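Local atomic coordinates of putative cell adhesion protein (PDB entry 4GPV), a protein that probably serves as a FimA-type fimbrial subunit, building pili that may mediate cell adhesion in the gut bacterium Bacteroides eggerthii. Residues 160-165 with 181-186; 289-292 with 298-301. All coordinates share one frame; numbering follows the deposited sequence. Where two conformers were deposited one is given.

Overall arrangement
The two contacts meet on neighbouring, parallel strands of one sheet, 146-169 and 297-306; the centres of the two contacts lie about 13 Å apart. Residues 160-165 of contact 1 run beside 298-301 of contact 2, and probable hydrogen bonds stitch the backbones together: Q161 N to Y299 O and I163 N to V301 O, each 2.8 Å. Contact 1 looks across to a second sheet, whereas contact 2 ties this sheet to the loop that delivers the chain into strand 297-306. Side chains join them too, I163 CD1 lying 3.7 Å from T300 CG2. Along the sequence contact 1 is complete before contact 2 begins, and both belong to the FimA-like C-terminal family region.

Contact 1. Residues 160-165 with 181-186; sequences IQLIVK and DAAVLL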
loop_
_atom_site.group_PDB
_atom_site.type_symbol
_atom_site.label_atom_id
_atom_site.label_comp_id
_atom_site.label_asym_id
_atom_site.label_seq_id
_atom_site.Cartn_x
_atom_site.Cartn_y
_atom_site.Cartn_z
ATOM N N ILE A 160 3.284 -0.463 -5.811
ATOM C CA ILE A 160 3.226 0.001 -7.215
ATOM C C ILE A 160 4.658 0.211 -7.687
ATOM O O ILE A 160 5.357 1.011 -7.083
ATOM C CB ILE A 160 2.378 1.299 -7.348
ATOM C CG1 ILE A 160 0.917 1.056 -6.889
ATOM C CG2 ILE A 160 2.413 1.830 -8.822
ATOM C CD1 ILE A 160 0.124 2.361 -6.691
ATOM N N GLN A 161 5.078 -0.460 -8.780
ATOM C CA GLN A 161 6.424 -0.301 -9.339
ATOM C C GLN A 161 6.323 0.401 -10.674
ATOM O O GLN A 161 5.400 0.110 -11.434
ATOM C CB GLN A 161 7.098 -1.674 -9.561
ATOM C CG GLN A 161 7.615 -2.288 -8.271
ATOM C CD GLN A 161 8.097 -3.700 -8.490
ATOM O OE1 GLN A 161 7.311 -4.641 -8.628
ATOM N NE2 GLN A 161 9.400 -3.864 -8.537
ATOM N N LEU A 162 7.312 1.254 -11.004
ATOM C CA LEU A 162 7.327 1.963 -12.275
ATOM C C LEU A 162 8.542 1.579 -13.102
ATOM O O LEU A 162 9.674 1.634 -12.609
ATOM C CB LEU A 162 7.307 3.494 -12.020
ATOM C CG LEU A 162 7.486 4.389 -13.232
ATOM C CD1 LEU A 162 6.326 4.206 -14.229
ATOM C CD2 LEU A 162 7.640 5.856 -12.819
ATOM N N ILE A 163 8.288 1.187 -14.366
ATOM C CA ILE A 163 9.302 0.914 -15.402
ATOM C C ILE A 163 9.124 1.982 -16.491
ATOM O O ILE A 163 8.042 2.056 -17.082
ATOM C CB ILE A 163 9.182 -0.534 -15.967
ATOM C CG1 ILE A 163 9.452 -1.586 -14.876
ATOM C CG2 ILE A 163 10.107 -0.759 -17.174
ATOM C CD1 ILE A 163 9.055 -2.978 -15.280
ATOM N N VAL A 164 10.172 2.779 -16.780
ATOM C CA VAL A 164 10.101 3.815 -17.785
ATOM C C VAL A 164 10.945 3.406 -18.987
ATOM O O VAL A 164 12.100 3.026 -18.816
ATOM C CB VAL A 164 10.559 5.175 -17.216
ATOM C CG1 VAL A 164 10.517 6.268 -18.297
ATOM C CG2 VAL A 164 9.704 5.565 -16.010
ATOM N N LYS A 165 10.338 3.399 -20.168
ATOM C CA LYS A 165 11.045 3.164 -21.443
ATOM C C LYS A 165 10.957 4.467 -22.187
ATOM O O LYS A 165 9.885 4.815 -22.689
ATOM C CB LYS A 165 10.443 1.982 -22.216
ATOM C CG LYS A 165 10.664 0.683 -21.470
ATOM C CD LYS A 165 9.951 -0.482 -22.086
ATOM C CE LYS A 165 10.132 -1.691 -21.212
ATOM N NZ LYS A 165 9.755 -2.948 -21.914
ATOM N N ASP A 181 11.057 15.792 -13.632
ATOM C CA ASP A 181 11.385 16.180 -12.264
ATOM C C ASP A 181 11.213 15.044 -11.264
ATOM O O ASP A 181 12.064 14.868 -10.385
ATOM C CB ASP A 181 10.550 17.402 -11.837
ATOM C CG ASP A 181 10.622 18.559 -12.816
ATOM O OD1 ASP A 181 11.752 18.959 -13.194
ATOM O OD2 ASP A 181 9.558 19.048 -13.228
ATOM N N ALA A 182 10.112 14.299 -11.349
ATOM C CA ALA A 182 9.871 13.257 -10.362
ATOM C C ALA A 182 8.876 12.206 -10.818
ATOM O O ALA A 182 8.061 12.453 -11.709
ATOM C CB ALA A 182 9.327 13.905 -9.085
ATOM N N ALA A 183 8.958 11.023 -10.208
ATOM C CA ALA A 183 7.924 10.010 -10.308
ATOM C C ALA A 183 7.053 10.263 -9.083
ATOM O O ALA A 183 7.570 10.328 -7.951
ATOM C CB ALA A 183 8.521 8.596 -10.293
ATOM N N VAL A 184 5.764 10.510 -9.302
ATOM C CA VAL A 184 4.873 10.908 -8.198
ATOM C C VAL A 184 3.650 9.991 -8.083
ATOM O O VAL A 184 3.201 9.438 -9.070
ATOM C CB VAL A 184 4.422 12.402 -8.331
ATOM C CG1 VAL A 184 5.603 13.383 -8.255
ATOM C CG2 VAL A 184 3.584 12.639 -9.598
ATOM N N LEU A 185 3.142 9.836 -6.863
ATOM C CA LEU A 185 1.914 9.111 -6.627
ATOM C C LEU A 185 0.917 10.135 -6.181
ATOM O O LEU A 185 1.154 10.834 -5.202
ATOM C CB LEU A 185 2.059 7.953 -5.608
ATOM C CG LEU A 185 0.889 6.951 -5.612
ATOM C CD1 LEU A 185 0.809 6.169 -6.973
ATOM C CD2 LEU A 185 1.034 5.948 -4.439
ATOM N N LEU A 186 -0.203 10.216 -6.877
ATOM C CA LEU A 186 -1.243 11.182 -6.533
ATOM C C LEU A 186 -2.403 10.446 -5.935
ATOM O O LEU A 186 -2.802 9.387 -6.457
ATOM C CB LEU A 186 -1.683 12.010 -7.779
ATOM C CG LEU A 186 -0.572 12.571 -8.686
ATOM C CD1 LEU A 186 -1.204 13.367 -9.887
ATOM C CD2 LEU A 186 0.408 13.458 -7.882
#
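I160 and L185 meet methyl to methyl, CD1 of the isoleucine 3.9 Å from CD1 of the leucine, their side chains slanting past one another. The isoleucine reaches out at full length, CD1 anti to CA (chi2 167°). L185 instead offers the branch that folds back nearer its own CA, while its CD2 continues the extended line of the chain. The second touch is simpler: L162 CD2 comes within 3.8 Å of A183 CB. With CG anti to the backbone N (chi1 173°), L162 spans the gap with its far methyl, and the small A183 accepts it; the two CA atoms stand 8.3 Å apart here, against 9.2 Å for I160 and L185. Step by step the strands run in opposite senses, but this is side-chain packing, with their backbones well separated. Around these four buried residues, L263 of strand 262-271 packs on both I160 and L162, and N247 touches L162 and A183. Further along, D181 and A182 form a classic beta bulge opposite K266, which also makes a salt bridge with D181. Face-to-face packing of two sheets around an aliphatic core is the hallmark of a beta sandwich, consistent with the transthyretin-like clan of this C-terminal domain.

Contact 2. Residues 289-292 with 298-301; sequences ARHT and SYTV
The ring of Y299 touches the loop residues H291 and T292, and the two meet different parts of it. H291 contributes its methylene: CB lies 4.0 Å from CE2 of Y299, approaching obliquely. The imidazole itself turns off from there, its plane inclined at about 68° to the tyrosine ring, and the contact is made by the methylene and not by the ring. A chi1 of -57° sets the histidine CG beside its own backbone N, leaving CB as the atom presented to the tyrosine. T292 takes part through its main chain, since its side chain starts off away from the strand; the carbonyl oxygen sits 3.5 Å from CZ of Y299. A bound water bridges the two residues at this end. It lies in the plane of the phenol ring, at its edge, and accepts a hydrogen bond from Y299 OH (2.7 Å) while donating one to T292 O (3.1 Å). The chain here is crossing between the two sheets of the beta sandwich: strand 274-283 belongs to one, strand 297-306 to the other, and the linking loop passes beside the tyrosine just before the second strand begins. Besides the water, the backbone N of E294 in that same loop hydrogen-bonds Y299 OH. The hydroxyl is thus held by two bonds, receiving from the amide and giving to the water, which should fix how its O-H is turned. At its base the ring is set by a chi1 of -59°, with CG beside the backbone N, and by its strand's pairing with 146-169. A335, on the adjoining strand 329-343, packs against both H291 and Y299, while I293 adds a further apolar contact to the tyrosine.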
loop_
_atom_site.group_PDB
_atom_site.type_symbol
_atom_site.label_atom_id
_atom_site.label_comp_id
_atom_site.label_asym_id
_atom_site.label_seq_id
_atom_site.Cartn_x
_atom_site.Cartn_y
_atom_site.Cartn_z
ATOM N N ALA A 289 -6.269 2.171 -16.351
ATOM C CA ALA A 289 -5.345 1.075 -16.036
ATOM C C ALA A 289 -6.009 -0.286 -16.138
ATOM O O ALA A 289 -5.297 -1.278 -16.275
ATOM C CB ALA A 289 -4.803 1.252 -14.622
ATOM N N ARG A 290 -7.373 -0.345 -16.031
ATOM C CA ARG A 290 -8.185 -1.575 -15.998
ATOM C C ARG A 290 -7.953 -2.276 -14.647
ATOM O O ARG A 290 -8.195 -3.474 -14.485
ATOM C CB ARG A 290 -7.945 -2.524 -17.205
ATOM C CG ARG A 290 -8.091 -1.859 -18.582
ATOM C CD ARG A 290 -9.507 -1.938 -19.123
ATOM N NE ARG A 290 -9.805 -0.825 -20.026
ATOM C CZ ARG A 290 -11.030 -0.399 -20.323
ATOM N NH1 ARG A 290 -12.093 -0.985 -19.782
ATOM N NH2 ARG A 290 -11.202 0.616 -21.158
ATOM N N HIS A 291 -7.500 -1.503 -13.651
ATOM C CA HIS A 291 -7.241 -1.925 -12.285
ATOM C C HIS A 291 -7.415 -0.789 -11.341
ATOM O O HIS A 291 -6.877 0.290 -11.581
ATOM C CB HIS A 291 -5.798 -2.458 -12.060
ATOM C CG HIS A 291 -5.386 -3.593 -12.935
ATOM N ND1 HIS A 291 -5.601 -4.895 -12.567
ATOM C CD2 HIS A 291 -4.771 -3.567 -14.139
ATOM C CE1 HIS A 291 -5.113 -5.627 -13.554
ATOM N NE2 HIS A 291 -4.605 -4.866 -14.520
ATOM N N THR A 292 -8.077 -1.052 -10.211
ATOM C CA THR A 292 -8.087 -0.108 -9.107
ATOM C C THR A 292 -7.051 -0.660 -8.118
ATOM O O THR A 292 -6.413 -1.684 -8.415
ATOM C CB THR A 292 -9.487 0.137 -8.535
ATOM O OG1 THR A 292 -10.006 -1.107 -8.068
ATOM C CG2 THR A 292 -10.440 0.753 -9.564
ATOM N N SER A 298 0.504 -6.375 -6.143
ATOM C CA SER A 298 1.729 -5.739 -6.575
ATOM C C SER A 298 1.535 -5.343 -8.043
ATOM O O SER A 298 1.342 -6.212 -8.879
ATOM C CB SER A 298 2.893 -6.717 -6.387
ATOM O OG SER A 298 4.101 -6.217 -6.949
ATOM N N TYR A 299 1.521 -4.031 -8.336
ATOM C CA TYR A 299 1.254 -3.534 -9.689
ATOM C C TYR A 299 2.534 -3.123 -10.350
ATOM O O TYR A 299 3.331 -2.387 -9.762
ATOM C CB TYR A 299 0.295 -2.304 -9.648
ATOM C CG TYR A 299 -1.028 -2.645 -8.992
ATOM C CD1 TYR A 299 -1.176 -2.587 -7.609
ATOM C CD2 TYR A 299 -2.096 -3.132 -9.742
ATOM C CE1 TYR A 299 -2.367 -2.959 -6.992
ATOM C CE2 TYR A 299 -3.301 -3.500 -9.132
ATOM C CZ TYR A 299 -3.424 -3.417 -7.751
ATOM O OH TYR A 299 -4.553 -3.832 -7.095
ATOM N N THR A 300 2.696 -3.541 -11.579
ATOM C CA THR A 300 3.854 -3.146 -12.380
ATOM C C THR A 300 3.331 -2.251 -13.506
ATOM O O THR A 300 2.457 -2.659 -14.290
ATOM C CB THR A 300 4.641 -4.343 -12.885
ATOM O OG1 THR A 300 5.159 -5.082 -11.771
ATOM C CG2 THR A 300 5.789 -3.916 -13.804
ATOM N N VAL A 301 3.807 -1.000 -13.528
ATOM C CA VAL A 301 3.380 -0.045 -14.534
ATOM C C VAL A 301 4.542 0.210 -15.459
ATOM O O VAL A 301 5.560 0.696 -14.972
ATOM C CB VAL A 301 2.915 1.279 -13.893
ATOM C CG1 VAL A 301 2.515 2.310 -14.962
ATOM C CG2 VAL A 301 1.789 1.057 -12.874
HETATM O O HOH W 1 -6.465 -4.758 -8.680
#